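Local coordinates for arginine 3rd transport system periplasmic binding protein (Legionella pneumophila subsp. pneumophila str. Philadelphia 1, PDB 3KZG) that probably binds arginine in the periplasm and delivers it to an ABC-type transport system for uptake into the cell, at residues S24-G28 and F29-L33; P57-N61 and R62-L66; I113-R116 and K117-Y121; L145-N149 and N150-A154; S155-D158 and Y159-K163. All blocks are in the same frame, centred on the assembly; numbering follows the deposited sequence.

Contact 1 (S24-G28 and F29-L33)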
loop_
_atom_site.group_PDB
_atom_site.type_symbol
_atom_site.label_atom_id
_atom_site.label_comp_id
_atom_site.label_asym_id
_atom_site.label_seq_id
_atom_site.Cartn_x
_atom_site.Cartn_y
_atom_site.Cartn_z
ATOM N N SER A 24 -37.899 -8.084 -6.341
ATOM C CA SER A 24 -36.537 -8.165 -6.856
ATOM C C SER A 24 -35.592 -7.385 -5.948
ATOM O O SER A 24 -35.961 -6.355 -5.386
ATOM C CB SER A 24 -36.471 -7.602 -8.276
ATOM O OG SER A 24 -37.278 -8.360 -9.163
ATOM N N SER A 25 -34.375 -7.889 -5.798
ATOM C CA SER A 25 -33.397 -7.216 -4.960
ATOM C C SER A 25 -33.030 -5.874 -5.595
ATOM O O SER A 25 -33.224 -5.669 -6.796
ATOM C CB SER A 25 -32.145 -8.091 -4.797
ATOM O OG SER A 25 -31.545 -8.408 -6.048
ATOM N N LEU A 26 -32.527 -4.953 -4.780
ATOM C CA LEU A 26 -32.117 -3.652 -5.279
ATOM C C LEU A 26 -30.619 -3.718 -5.510
ATOM O O LEU A 26 -29.963 -4.684 -5.108
ATOM C CB LEU A 26 -32.423 -2.546 -4.262
ATOM C CG LEU A 26 -33.869 -2.350 -3.810
ATOM C CD1 LEU A 26 -34.272 -3.481 -2.865
ATOM C CD2 LEU A 26 -34.001 -1.004 -3.108
ATOM N N TYR A 27 -30.078 -2.700 -6.167
ATOM C CA TYR A 27 -28.650 -2.662 -6.414
ATOM C C TYR A 27 -28.141 -1.226 -6.463
ATOM O O TYR A 27 -28.890 -0.294 -6.769
ATOM C CB TYR A 27 -28.314 -3.410 -7.708
ATOM C CG TYR A 27 -28.719 -2.711 -8.985
ATOM C CD1 TYR A 27 -27.921 -1.705 -9.536
ATOM C CD2 TYR A 27 -29.882 -3.076 -9.661
ATOM C CE1 TYR A 27 -28.269 -1.080 -10.731
ATOM C CE2 TYR A 27 -30.243 -2.459 -10.860
ATOM C CZ TYR A 27 -29.429 -1.460 -11.387
ATOM O OH TYR A 27 -29.791 -0.833 -12.552
ATOM N N GLY A 28 -26.861 -1.062 -6.146
ATOM C CA GLY A 28 -26.248 0.251 -6.145
ATOM C C GLY A 28 -25.266 0.345 -4.993
ATOM O O GLY A 28 -25.233 -0.534 -4.131
ATOM N N PHE A 29 -24.473 1.408 -4.966
ATOM C CA PHE A 29 -23.494 1.580 -3.901
ATOM C C PHE A 29 -24.101 1.615 -2.496
ATOM O O PHE A 29 -23.589 0.958 -1.593
ATOM C CB PHE A 29 -22.681 2.857 -4.121
ATOM C CG PHE A 29 -21.611 3.069 -3.089
ATOM C CD1 PHE A 29 -20.455 2.306 -3.105
ATOM C CD2 PHE A 29 -21.775 4.018 -2.087
ATOM C CE1 PHE A 29 -19.467 2.479 -2.139
ATOM C CE2 PHE A 29 -20.794 4.203 -1.111
ATOM C CZ PHE A 29 -19.640 3.433 -1.138
ATOM N N ASP A 30 -25.175 2.382 -2.301
ATOM C CA ASP A 30 -25.798 2.470 -0.976
ATOM C C ASP A 30 -26.281 1.114 -0.499
ATOM O O ASP A 30 -26.175 0.787 0.682
ATOM C CB ASP A 30 -26.990 3.440 -0.971
ATOM C CG ASP A 30 -26.568 4.890 -0.944
ATOM O OD1 ASP A 30 -25.445 5.168 -0.482
ATOM O OD2 ASP A 30 -27.365 5.756 -1.364
ATOM N N ILE A 31 -26.814 0.327 -1.426
ATOM C CA ILE A 31 -27.322 -0.989 -1.078
ATOM C C ILE A 31 -26.200 -1.869 -0.553
ATOM O O ILE A 31 -26.320 -2.452 0.524
ATOM C CB ILE A 31 -27.973 -1.690 -2.297
ATOM C CG1 ILE A 31 -29.041 -0.786 -2.921
ATOM C CG2 ILE A 31 -28.564 -3.028 -1.872
ATOM C CD1 ILE A 31 -30.078 -0.257 -1.951
ATOM N N ASP A 32 -25.112 -1.959 -1.317
ATOM C CA ASP A 32 -23.971 -2.780 -0.936
ATOM C C ASP A 32 -23.326 -2.312 0.373
ATOM O O ASP A 32 -22.911 -3.131 1.195
ATOM C CB ASP A 32 -22.904 -2.793 -2.045
ATOM C CG ASP A 32 -23.385 -3.452 -3.340
ATOM O OD1 ASP A 32 -24.335 -4.264 -3.301
ATOM O OD2 ASP A 32 -22.791 -3.163 -4.405
ATOM N N LEU A 33 -23.239 -1.003 0.568
ATOM C CA LEU A 33 -22.637 -0.480 1.791
ATOM C C LEU A 33 -23.461 -0.876 3.011
ATOM O O LEU A 33 -22.953 -1.503 3.942
ATOM C CB LEU A 33 -22.516 1.043 1.731
ATOM C CG LEU A 33 -21.902 1.652 2.992
ATOM C CD1 LEU A 33 -20.512 1.061 3.217
ATOM C CD2 LEU A 33 -21.833 3.152 2.864
HETATM O O HOH W 1 -25.644 -3.442 -5.727
#
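Ile31, in the first turn of helix 29-40, reaches back over the loop residues that lead into the helix, and its atoms can be taken one by one. Ile31 CB lies 3.5 Å from Gly28 O, beside the carbonyl that starts the helix. Ile31 CG1 is set anti to the carbonyl carbon (chi1 -54°), which carries it against the peptide between Tyr27 and Gly28, 3.7 Å from Tyr27 C. From there Ile31 CD1, the tip, comes to 4.0 Å from Leu26 CB and also approaches Leu26 CD2, the two side chains crossing at about a right angle. The other branch, Ile31 CG2, stands 3.9 Å from Leu26 O. Phe47 of strand 44-50 packs on both Leu26 and Ile31, so this apolar patch continues onto the sheet.

Polar contacts fasten the same turn. Gly28 is the N-cap residue, with a phi of 143° that suits glycine, and its O receives the N-H of Asp32 at 3.2 Å in a nearly straight bond of 172°. A water takes the N-H of Gly28, its oxygen 2.7 Å from Gly28 N, and donates to Asp32 OD1 at 2.9 Å, tying the loop backbone to a side chain one turn into the helix. Asp32 OD2 is held by Tyr228 OH of helix 220-228. Facing elsewhere, Asp30 bonds Ser70 N, and Phe29 makes edge-to-face stacks with Tyr228 and Phe229. The Gly-Phe-Asp-Ile-Asp-Leu run that begins the helix matches the sequence signature of family 3 solute-binding proteins.

Contact 2 (P57-N61 and R62-L66)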
loop_
_atom_site.group_PDB
_atom_site.type_symbol
_atom_site.label_atom_id
_atom_site.label_comp_id
_atom_site.label_asym_id
_atom_site.label_seq_id
_atom_site.Cartn_x
_atom_site.Cartn_y
_atom_site.Cartn_z
ATOM N N PRO A 57 -40.476 11.594 6.182
ATOM C CA PRO A 57 -41.594 11.247 7.062
ATOM C C PRO A 57 -41.582 9.764 7.438
ATOM O O PRO A 57 -41.940 9.400 8.558
ATOM C CB PRO A 57 -42.816 11.648 6.238
ATOM C CG PRO A 57 -42.349 11.426 4.828
ATOM C CD PRO A 57 -40.964 12.028 4.862
ATOM N N ALA A 58 -41.153 8.918 6.504
ATOM C CA ALA A 58 -41.082 7.480 6.737
ATOM C C ALA A 58 -40.176 7.158 7.926
ATOM O O ALA A 58 -40.476 6.275 8.731
ATOM C CB ALA A 58 -40.567 6.771 5.488
ATOM N N LEU A 59 -39.058 7.869 8.030
ATOM C CA LEU A 59 -38.128 7.649 9.135
ATOM C C LEU A 59 -38.728 8.181 10.433
ATOM O O LEU A 59 -38.670 7.523 11.472
ATOM C CB LEU A 59 -36.792 8.350 8.867
ATOM C CG LEU A 59 -35.757 8.248 9.989
ATOM C CD1 LEU A 59 -35.441 6.792 10.277
ATOM C CD2 LEU A 59 -34.494 9.000 9.591
ATOM N N LYS A 60 -39.306 9.374 10.369
ATOM C CA LYS A 60 -39.909 9.974 11.548
ATOM C C LYS A 60 -41.046 9.124 12.114
ATOM O O LYS A 60 -41.272 9.125 13.322
ATOM C CB LYS A 60 -40.425 11.376 11.225
ATOM C CG LYS A 60 -41.123 12.048 12.390
ATOM C CD LYS A 60 -41.408 13.516 12.114
ATOM C CE LYS A 60 -40.132 14.351 12.150
ATOM N NZ LYS A 60 -39.155 13.983 11.083
ATOM N N ASN A 61 -41.750 8.399 11.248
ATOM C CA ASN A 61 -42.862 7.552 11.679
ATOM C C ASN A 61 -42.400 6.144 12.051
ATOM O O ASN A 61 -43.218 5.264 12.329
ATOM C CB ASN A 61 -43.934 7.462 10.581
ATOM C CG ASN A 61 -44.517 8.819 10.208
ATOM O OD1 ASN A 61 -44.754 9.666 11.069
ATOM N ND2 ASN A 61 -44.765 9.023 8.919
ATOM N N ARG A 62 -41.087 5.935 12.054
ATOM C CA ARG A 62 -40.517 4.640 12.397
ATOM C C ARG A 62 -40.934 3.516 11.457
ATOM O O ARG A 62 -40.966 2.347 11.855
ATOM C CB ARG A 62 -40.873 4.266 13.841
ATOM C CG ARG A 62 -39.938 4.857 14.902
ATOM C CD ARG A 62 -39.940 6.386 14.918
ATOM N NE ARG A 62 -39.102 6.895 16.004
ATOM C CZ ARG A 62 -38.825 8.180 16.208
ATOM N NH1 ARG A 62 -39.316 9.109 15.403
ATOM N NH2 ARG A 62 -38.047 8.536 17.220
ATOM N N GLU A 63 -41.259 3.866 10.214
ATOM C CA GLU A 63 -41.633 2.863 9.219
ATOM C C GLU A 63 -40.359 2.082 8.898
ATOM O O GLU A 63 -40.400 0.929 8.464
ATOM C CB GLU A 63 -42.155 3.533 7.942
ATOM C CG GLU A 63 -43.450 4.318 8.110
ATOM C CD GLU A 63 -43.937 4.923 6.801
ATOM O OE1 GLU A 63 -44.115 4.166 5.823
ATOM O OE2 GLU A 63 -44.145 6.151 6.748
ATOM N N VAL A 64 -39.224 2.740 9.118
ATOM C CA VAL A 64 -37.914 2.152 8.883
ATOM C C VAL A 64 -36.979 2.548 10.021
ATOM O O VAL A 64 -37.171 3.576 10.668
ATOM C CB VAL A 64 -37.309 2.644 7.562
ATOM C CG1 VAL A 64 -38.208 2.235 6.406
ATOM C CG2 VAL A 64 -37.138 4.149 7.601
ATOM N N ASP A 65 -35.960 1.732 10.261
ATOM C CA ASP A 65 -35.010 2.010 11.334
ATOM C C ASP A 65 -33.954 3.028 10.935
ATOM O O ASP A 65 -33.535 3.858 11.744
ATOM C CB ASP A 65 -34.327 0.714 11.758
ATOM C CG ASP A 65 -35.306 -0.304 12.270
ATOM O OD1 ASP A 65 -36.052 0.038 13.209
ATOM O OD2 ASP A 65 -35.335 -1.436 11.741
ATOM N N LEU A 66 -33.532 2.958 9.679
ATOM C CA LEU A 66 -32.506 3.850 9.160
ATOM C C LEU A 66 -32.814 4.234 7.720
ATOM O O LEU A 66 -33.679 3.640 7.079
ATOM C CB LEU A 66 -31.146 3.149 9.208
ATOM C CG LEU A 66 -30.647 2.697 10.578
ATOM C CD1 LEU A 66 -29.479 1.742 10.410
ATOM C CD2 LEU A 66 -30.252 3.916 11.406
#
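Asn61 and Glu63 lie side by side and point the same way, amide and carboxylate nearly coplanar at 16° between planes, with Asn61 ND2 3.7 Å from Glu63 OE2. The glutamate chain, extended beyond CG, passes alongside the last helical turn, and Glu63 OE2 ends 3.3 Å from Ala58 CA. Its other oxygen, OE1, makes a weak hydrogen bond with Tyr50 OH.

Arg62 takes a different course. A bend at chi2 (62°) folds its chain back over the helix end, where Arg62 NH1 donates to Lys60 O at 2.9 Å; the carbonyl oxygen lies close to the guanidinium plane, while the donor is tilted from the carbonyl plane. NH2 forms a salt bridge with Asp200, so two partners fix the rotation of the group. The backbone here is a Schellman motif with Arg62 as its positive-phi C-prime residue: Glu63 N bonds Ala58 O, and Arg62 N bonds Leu59 O, both at 2.9 Å.

On the buried side Leu59 CD1 meets Val64 CG2 at 4.1 Å. Ala58 and Val64 pack on Tyr50 of strand 44-50, Leu59 touches Met196 of strand 196-197, and Leu66, at the start of strand 66-67, packs on Leu204 and Ile208 of helix 202-217.

Contact 3 (I113-R116 and K117-Y121)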
loop_
_atom_site.group_PDB
_atom_site.type_symbol
_atom_site.label_atom_id
_atom_site.label_comp_id
_atom_site.label_asym_id
_atom_site.label_seq_id
_atom_site.Cartn_x
_atom_site.Cartn_y
_atom_site.Cartn_z
ATOM N N ILE A 113 -33.535 25.634 -13.824
ATOM C CA ILE A 113 -32.808 24.471 -13.328
ATOM C C ILE A 113 -33.688 23.429 -12.648
ATOM O O ILE A 113 -34.473 23.753 -11.761
ATOM C CB ILE A 113 -31.721 24.890 -12.304
ATOM C CG1 ILE A 113 -30.925 26.095 -12.826
ATOM C CG2 ILE A 113 -30.803 23.715 -12.018
ATOM C CD1 ILE A 113 -30.141 25.830 -14.103
ATOM N N GLY A 114 -33.539 22.174 -13.059
ATOM C CA GLY A 114 -34.308 21.105 -12.451
ATOM C C GLY A 114 -33.587 20.609 -11.211
ATOM O O GLY A 114 -32.356 20.560 -11.179
ATOM N N VAL A 115 -34.347 20.242 -10.185
ATOM C CA VAL A 115 -33.773 19.750 -8.939
ATOM C C VAL A 115 -34.659 18.660 -8.339
ATOM O O VAL A 115 -35.873 18.667 -8.536
ATOM C CB VAL A 115 -33.605 20.913 -7.922
ATOM C CG1 VAL A 115 -33.532 20.377 -6.512
ATOM C CG2 VAL A 115 -32.339 21.706 -8.248
ATOM N N ARG A 116 -34.047 17.725 -7.617
ATOM C CA ARG A 116 -34.783 16.630 -6.988
ATOM C C ARG A 116 -35.393 17.129 -5.677
ATOM O O ARG A 116 -34.672 17.519 -4.756
ATOM C CB ARG A 116 -33.839 15.459 -6.702
ATOM C CG ARG A 116 -34.520 14.160 -6.278
ATOM C CD ARG A 116 -33.481 13.138 -5.839
ATOM N NE ARG A 116 -34.021 11.787 -5.736
ATOM C CZ ARG A 116 -33.339 10.737 -5.289
ATOM N NH1 ARG A 116 -32.078 10.879 -4.891
ATOM N NH2 ARG A 116 -33.908 9.539 -5.261
ATOM N N LYS A 117 -36.719 17.114 -5.596
ATOM C CA LYS A 117 -37.419 17.578 -4.401
ATOM C C LYS A 117 -36.940 16.863 -3.137
ATOM O O LYS A 117 -36.905 15.641 -3.087
ATOM C CB LYS A 117 -38.930 17.376 -4.559
ATOM C CG LYS A 117 -39.741 17.926 -3.388
ATOM C CD LYS A 117 -41.237 17.701 -3.561
ATOM C CE LYS A 117 -42.015 18.354 -2.424
ATOM N NZ LYS A 117 -43.491 18.157 -2.542
ATOM N N GLY A 118 -36.587 17.638 -2.114
ATOM C CA GLY A 118 -36.115 17.053 -0.868
ATOM C C GLY A 118 -34.624 17.249 -0.636
ATOM O O GLY A 118 -34.145 17.099 0.486
ATOM N N THR A 119 -33.885 17.578 -1.696
ATOM C CA THR A 119 -32.446 17.802 -1.577
ATOM C C THR A 119 -32.175 19.275 -1.310
ATOM O O THR A 119 -33.067 20.112 -1.427
ATOM C CB THR A 119 -31.682 17.428 -2.876
ATOM O OG1 THR A 119 -32.064 18.319 -3.932
ATOM C CG2 THR A 119 -31.967 15.999 -3.281
ATOM N N PRO A 120 -30.932 19.611 -0.939
ATOM C CA PRO A 120 -30.583 21.006 -0.667
ATOM C C PRO A 120 -30.156 21.715 -1.952
ATOM O O PRO A 120 -29.650 22.836 -1.914
ATOM C CB PRO A 120 -29.441 20.876 0.328
ATOM C CG PRO A 120 -28.713 19.676 -0.195
ATOM C CD PRO A 120 -29.843 18.708 -0.521
ATOM N N TYR A 121 -30.384 21.062 -3.090
ATOM C CA TYR A 121 -29.983 21.621 -4.375
ATOM C C TYR A 121 -30.727 22.878 -4.830
ATOM O O TYR A 121 -30.139 23.754 -5.474
ATOM C CB TYR A 121 -30.030 20.532 -5.449
ATOM C CG TYR A 121 -29.053 19.401 -5.169
ATOM C CD1 TYR A 121 -27.798 19.665 -4.606
ATOM C CD2 TYR A 121 -29.365 18.078 -5.483
ATOM C CE1 TYR A 121 -26.883 18.645 -4.366
ATOM C CE2 TYR A 121 -28.452 17.047 -5.246
ATOM C CZ TYR A 121 -27.213 17.342 -4.687
ATOM O OH TYR A 121 -26.306 16.343 -4.443
#
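The Tyr121 ring starts from a CB pressed on the strand, Tyr121 CB meeting Val115 CG1 at 3.7 Å and Val115 CG2 at 3.8 Å, while the ring itself leads away; the Arg116 guanidinium is likewise carried off at the end of an extended chain. What surrounds the two flat groups lies elsewhere. The tyrosine touches Ile72 and Ile189 and gives its OH to a hydrogen bond with Asp158 OD1; the arginine packs on Phe52 and on Ser10 and Asn13 of strand 4-13.

The contact is drawn together by Thr119. Arg116 to Thr119 form a type II beta turn, with Gly118 in the position that favours glycine and its O bonded by Arg77 NH2, and Arg116 O takes two bonds from the threonine. Thr119 N reaches Arg116 O at 3.2 Å, and Thr119 OG1 donates to it at 2.8 Å in the carbonyl plane. A chi1 of 66° puts Thr119 OG1 between the backbone N and the carbonyl carbon, where it also accepts weakly from Tyr121 N at 3.3 Å. Thr119 CG2 lies 3.4 Å from the same Arg116 O and also meets Arg116 CB at 3.9 Å, the two side chains crossing at about a right angle.

Pro120 then serves as N-cap of helix 121-127. Strand 112-116, which the turn leaves, runs parallel to both its neighbours in the five-stranded sheet, 133-137 and 154-158.

Contact 4 (L145-N149 and N150-A154)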
loop_
_atom_site.group_PDB
_atom_site.type_symbol
_atom_site.label_atom_id
_atom_site.label_comp_id
_atom_site.label_asym_id
_atom_site.label_seq_id
_atom_site.Cartn_x
_atom_site.Cartn_y
_atom_site.Cartn_z
ATOM N N LEU A 145 -36.602 13.618 -17.754
ATOM C CA LEU A 145 -37.572 13.699 -18.844
ATOM C C LEU A 145 -37.787 15.166 -19.152
ATOM O O LEU A 145 -37.855 15.564 -20.313
ATOM C CB LEU A 145 -38.912 13.072 -18.442
ATOM C CG LEU A 145 -40.080 13.297 -19.414
ATOM C CD1 LEU A 145 -39.739 12.726 -20.778
ATOM C CD2 LEU A 145 -41.346 12.646 -18.868
ATOM N N GLY A 146 -37.904 15.962 -18.091
ATOM C CA GLY A 146 -38.104 17.389 -18.254
ATOM C C GLY A 146 -36.945 17.987 -19.021
ATOM O O GLY A 146 -37.135 18.811 -19.915
ATOM N N LEU A 147 -35.736 17.559 -18.670
ATOM C CA LEU A 147 -34.531 18.042 -19.327
ATOM C C LEU A 147 -34.585 17.693 -20.817
ATOM O O LEU A 147 -34.361 18.552 -21.670
ATOM C CB LEU A 147 -33.294 17.410 -18.686
ATOM C CG LEU A 147 -31.929 17.824 -19.248
ATOM C CD1 LEU A 147 -31.748 19.324 -19.080
ATOM C CD2 LEU A 147 -30.809 17.059 -18.527
ATOM N N SER A 148 -34.882 16.430 -21.114
ATOM C CA SER A 148 -34.976 15.953 -22.492
ATOM C C SER A 148 -36.016 16.738 -23.280
ATOM O O SER A 148 -35.783 17.091 -24.434
ATOM C CB SER A 148 -35.356 14.470 -22.526
ATOM O OG SER A 148 -34.340 13.656 -21.986
ATOM N N ASN A 149 -37.163 16.987 -22.650
ATOM C CA ASN A 149 -38.268 17.728 -23.262
ATOM C C ASN A 149 -38.020 19.226 -23.236
ATOM O O ASN A 149 -38.880 20.014 -23.629
ATOM C CB ASN A 149 -39.585 17.435 -22.533
ATOM C CG ASN A 149 -40.157 16.078 -22.875
ATOM O OD1 ASN A 149 -41.047 15.579 -22.186
ATOM N ND2 ASN A 149 -39.661 15.477 -23.951
ATOM N N ASN A 150 -36.847 19.613 -22.751
ATOM C CA ASN A 150 -36.479 21.018 -22.681
ATOM C C ASN A 150 -37.415 21.811 -21.768
ATOM O O ASN A 150 -37.677 22.992 -22.012
ATOM C CB ASN A 150 -36.477 21.618 -24.093
ATOM C CG ASN A 150 -35.666 22.891 -24.185
ATOM O OD1 ASN A 150 -34.516 22.943 -23.740
ATOM N ND2 ASN A 150 -36.256 23.926 -24.775
ATOM N N GLN A 151 -37.922 21.158 -20.724
ATOM C CA GLN A 151 -38.808 21.812 -19.763
ATOM C C GLN A 151 -37.929 22.626 -18.806
ATOM O O GLN A 151 -38.381 23.587 -18.187
ATOM C CB GLN A 151 -39.615 20.769 -18.987
ATOM C CG GLN A 151 -40.416 19.807 -19.865
ATOM C CD GLN A 151 -41.575 20.467 -20.603
ATOM O OE1 GLN A 151 -41.380 21.347 -21.442
ATOM N NE2 GLN A 151 -42.792 20.034 -20.293
ATOM N N VAL A 152 -36.675 22.200 -18.677
ATOM C CA VAL A 152 -35.675 22.894 -17.875
ATOM C C VAL A 152 -34.434 22.933 -18.767
ATOM O O VAL A 152 -34.263 22.074 -19.640
ATOM C CB VAL A 152 -35.339 22.161 -16.537
ATOM C CG1 VAL A 152 -36.518 22.261 -15.572
ATOM C CG2 VAL A 152 -34.979 20.709 -16.794
ATOM N N ASP A 153 -33.584 23.932 -18.563
ATOM C CA ASP A 153 -32.372 24.089 -19.352
ATOM C C ASP A 153 -31.250 23.175 -18.876
ATOM O O ASP A 153 -30.370 22.792 -19.647
ATOM C CB ASP A 153 -31.895 25.539 -19.285
ATOM C CG ASP A 153 -32.953 26.521 -19.729
ATOM O OD1 ASP A 153 -33.487 26.354 -20.842
ATOM O OD2 ASP A 153 -33.247 27.465 -18.967
ATOM N N ALA A 154 -31.281 22.838 -17.595
ATOM C CA ALA A 154 -30.259 21.987 -17.011
ATOM C C ALA A 154 -30.759 21.447 -15.681
ATOM O O ALA A 154 -31.826 21.830 -15.200
ATOM C CB ALA A 154 -28.976 22.782 -16.796
#
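Leu147 and Val152 form the tight half of this helix end. In Val152, with CG1 anti to the carbonyl carbon (chi1 -71°), CG2 falls between N and the carbonyl carbon and presses on the helix backbone itself, Val152 CG2 lying 3.7 Å from Leu147 CA. The leucine answers from further along: with CG anti to its own N (chi1 -179°), it sends Leu147 CD1 over the departing chain to within 3.7 Å of Ala154 CA. Around them the packing goes on into the sheet, since Leu147 touches Thr96 and Thr97 of strand 91-97 and Val152 rests on Ile135 and Tyr137 of strand 133-137.

The backbone between these residues closes helix 140-148 with a Schellman motif. Asn150 has the positive phi of 62° that reverses the chain, and two N-H groups turn back into the last turn. Gln151 N meets Gly146 O at a short 2.6 Å, and Asn150 N meets Leu147 O at 2.9 Å from well above the carbonyl plane. Gln151 CB rests on the glycine, 3.3 Å from Gly146 O.

Toward solvent the fit slackens. Asn149, Asn150 and Gln151 are all exposed, and the closest touch between their side chains is Gln151 CG to Asn149 CB at 3.7 Å. Gln151 bends at chi2, bringing its amide back alongside Asn149, with Gln151 OE1 3.6 Å from Asn149 O, and its chain also brushes Tyr137. Nearby, Ser148 OG bonds Lys179 NZ, whereas Asp153, past the turn, is anchored through OD2 to Lys112 N.

Contact 5 (S155-D158 and Y159-K163)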
loop_
_atom_site.group_PDB
_atom_site.type_symbol
_atom_site.label_atom_id
_atom_site.label_comp_id
_atom_site.label_asym_id
_atom_site.label_seq_id
_atom_site.Cartn_x
_atom_site.Cartn_y
_atom_site.Cartn_z
ATOM N N SER A 155 -29.963 20.569 -15.091
ATOM C CA SER A 155 -30.296 19.946 -13.824
ATOM C C SER A 155 -29.083 19.911 -12.893
ATOM O O SER A 155 -27.952 19.717 -13.341
ATOM C CB SER A 155 -30.799 18.521 -14.083
ATOM O OG SER A 155 -30.941 17.795 -12.879
ATOM N N LEU A 156 -29.325 20.122 -11.602
ATOM C CA LEU A 156 -28.272 20.069 -10.594
ATOM C C LEU A 156 -28.611 18.839 -9.763
ATOM O O LEU A 156 -29.667 18.784 -9.131
ATOM C CB LEU A 156 -28.284 21.335 -9.716
ATOM C CG LEU A 156 -27.229 21.387 -8.598
ATOM C CD1 LEU A 156 -25.836 21.201 -9.187
ATOM C CD2 LEU A 156 -27.318 22.716 -7.863
HETATM N N MSE A 157 -27.726 17.844 -9.800
HETATM C CA MSE A 157 -27.911 16.588 -9.080
HETATM C C MSE A 157 -26.593 16.118 -8.469
HETATM O O MSE A 157 -25.585 16.814 -8.557
HETATM C CB MSE A 157 -28.455 15.513 -10.037
HETATM C CG MSE A 157 -27.542 15.173 -11.219
HETATM SE SE MSE A 157 -28.316 13.914 -12.503
HETATM C CE MSE A 157 -29.698 15.070 -13.271
ATOM N N ASP A 158 -26.611 14.945 -7.843
ATOM C CA ASP A 158 -25.405 14.386 -7.241
ATOM C C ASP A 158 -24.337 14.212 -8.329
ATOM O O ASP A 158 -24.646 13.822 -9.461
ATOM C CB ASP A 158 -25.697 13.021 -6.602
ATOM C CG ASP A 158 -26.815 13.073 -5.563
ATOM O OD1 ASP A 158 -26.720 13.868 -4.606
ATOM O OD2 ASP A 158 -27.789 12.303 -5.700
ATOM N N TYR A 159 -23.088 14.499 -7.981
ATOM C CA TYR A 159 -21.973 14.370 -8.912
ATOM C C TYR A 159 -21.840 12.963 -9.510
ATOM O O TYR A 159 -21.736 12.820 -10.732
ATOM C CB TYR A 159 -20.664 14.763 -8.219
ATOM C CG TYR A 159 -19.431 14.486 -9.053
ATOM C CD1 TYR A 159 -19.198 15.185 -10.238
ATOM C CD2 TYR A 159 -18.521 13.499 -8.677
ATOM C CE1 TYR A 159 -18.093 14.907 -11.037
ATOM C CE2 TYR A 159 -17.407 13.209 -9.469
ATOM C CZ TYR A 159 -17.201 13.917 -10.647
ATOM O OH TYR A 159 -16.119 13.631 -11.444
ATOM N N GLU A 160 -21.843 11.929 -8.666
ATOM C CA GLU A 160 -21.714 10.561 -9.169
ATOM C C GLU A 160 -22.937 10.139 -9.985
ATOM O O GLU A 160 -22.841 9.248 -10.835
ATOM C CB GLU A 160 -21.506 9.553 -8.032
ATOM C CG GLU A 160 -20.169 9.639 -7.302
ATOM C CD GLU A 160 -18.964 9.559 -8.223
ATOM O OE1 GLU A 160 -19.074 8.972 -9.318
ATOM O OE2 GLU A 160 -17.896 10.080 -7.842
ATOM N N ALA A 161 -24.083 10.757 -9.715
ATOM C CA ALA A 161 -25.304 10.448 -10.461
ATOM C C ALA A 161 -25.184 11.078 -11.845
ATOM O O ALA A 161 -25.596 10.491 -12.843
ATOM C CB ALA A 161 -26.535 11.009 -9.738
ATOM N N ALA A 162 -24.622 12.282 -11.892
ATOM C CA ALA A 162 -24.436 13.000 -13.152
ATOM C C ALA A 162 -23.464 12.247 -14.051
ATOM O O ALA A 162 -23.707 12.091 -15.248
ATOM C CB ALA A 162 -23.916 14.412 -12.887
ATOM N N LYS A 163 -22.364 11.781 -13.470
ATOM C CA LYS A 163 -21.363 11.034 -14.222
ATOM C C LYS A 163 -21.952 9.727 -14.738
ATOM O O LYS A 163 -21.661 9.302 -15.855
ATOM C CB LYS A 163 -20.145 10.731 -13.345
ATOM C CG LYS A 163 -19.223 11.912 -13.128
ATOM C CD LYS A 163 -17.839 11.429 -12.728
ATOM C CE LYS A 163 -17.227 10.560 -13.819
ATOM N NZ LYS A 163 -15.885 10.049 -13.424
#
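At Asp158 the chain passes straight from strand 154-158 into helix 159-166, the two short axes standing at 111° and coming within 5.4 Å. Asp158 O takes the N-H of Ala162, with Ala162 N at 2.9 Å. More weakly, Ala161 N bonds the same Asp158 O at 3.1 Å. Asp158 occupies the N-cap position, and its carboxylate makes no capping bond. Asp158 CB touches Ala161 CB at 3.8 Å, and with CG anti to the carbonyl carbon the acid group is turned off the helix: OD1 hydrogen-bonds Tyr121 OH, and OD2 bonds Asn13 ND2 and, weakly, Ser70 OG. An aspartate ending this strand is familiar in amino-acid-binding relatives of the type II periplasmic binding fold, where it holds the ligand's alpha-amino group; the position of Asp158 is consistent with such a role.

The neighbouring residue, selenomethionine at Met157, packs against the helix's first turn. Met157 CG meets Ala162 CB at 4.1 Å; a bend at chi3 (70°) follows, and Met157 SE lies 4.0 Å from Ala162 CA. Beyond it Met157 also touches Met143 and Leu144 of helix 140-148, while the Tyr159 ring has Lys163 CG over one face, 3.7 Å above its plane.

How the contacts relate
Contact 5 is the buried one, about 9 Å from the chain's centre, whereas contacts 2 and 4 lie far out and carry most of the exposed residues. Those two are the same kind of helix exit, a Schellman turn with an apolar leucine-valine pair inside, yet contact 2 adds arginine and glutamate and contact 4 uses amides. Contacts 1 and 5 are helix starts, where the carbonyl of the N-cap residue accepts the first helical bond, with a water joining in at contact 1. Contacts 3, 4 and 5 share one sheet: Gly114 N pairs with Ala154 O and Gly114 O with Leu156 N. Contacts 1 and 2 touch none of the others, their centres about 19 Å apart.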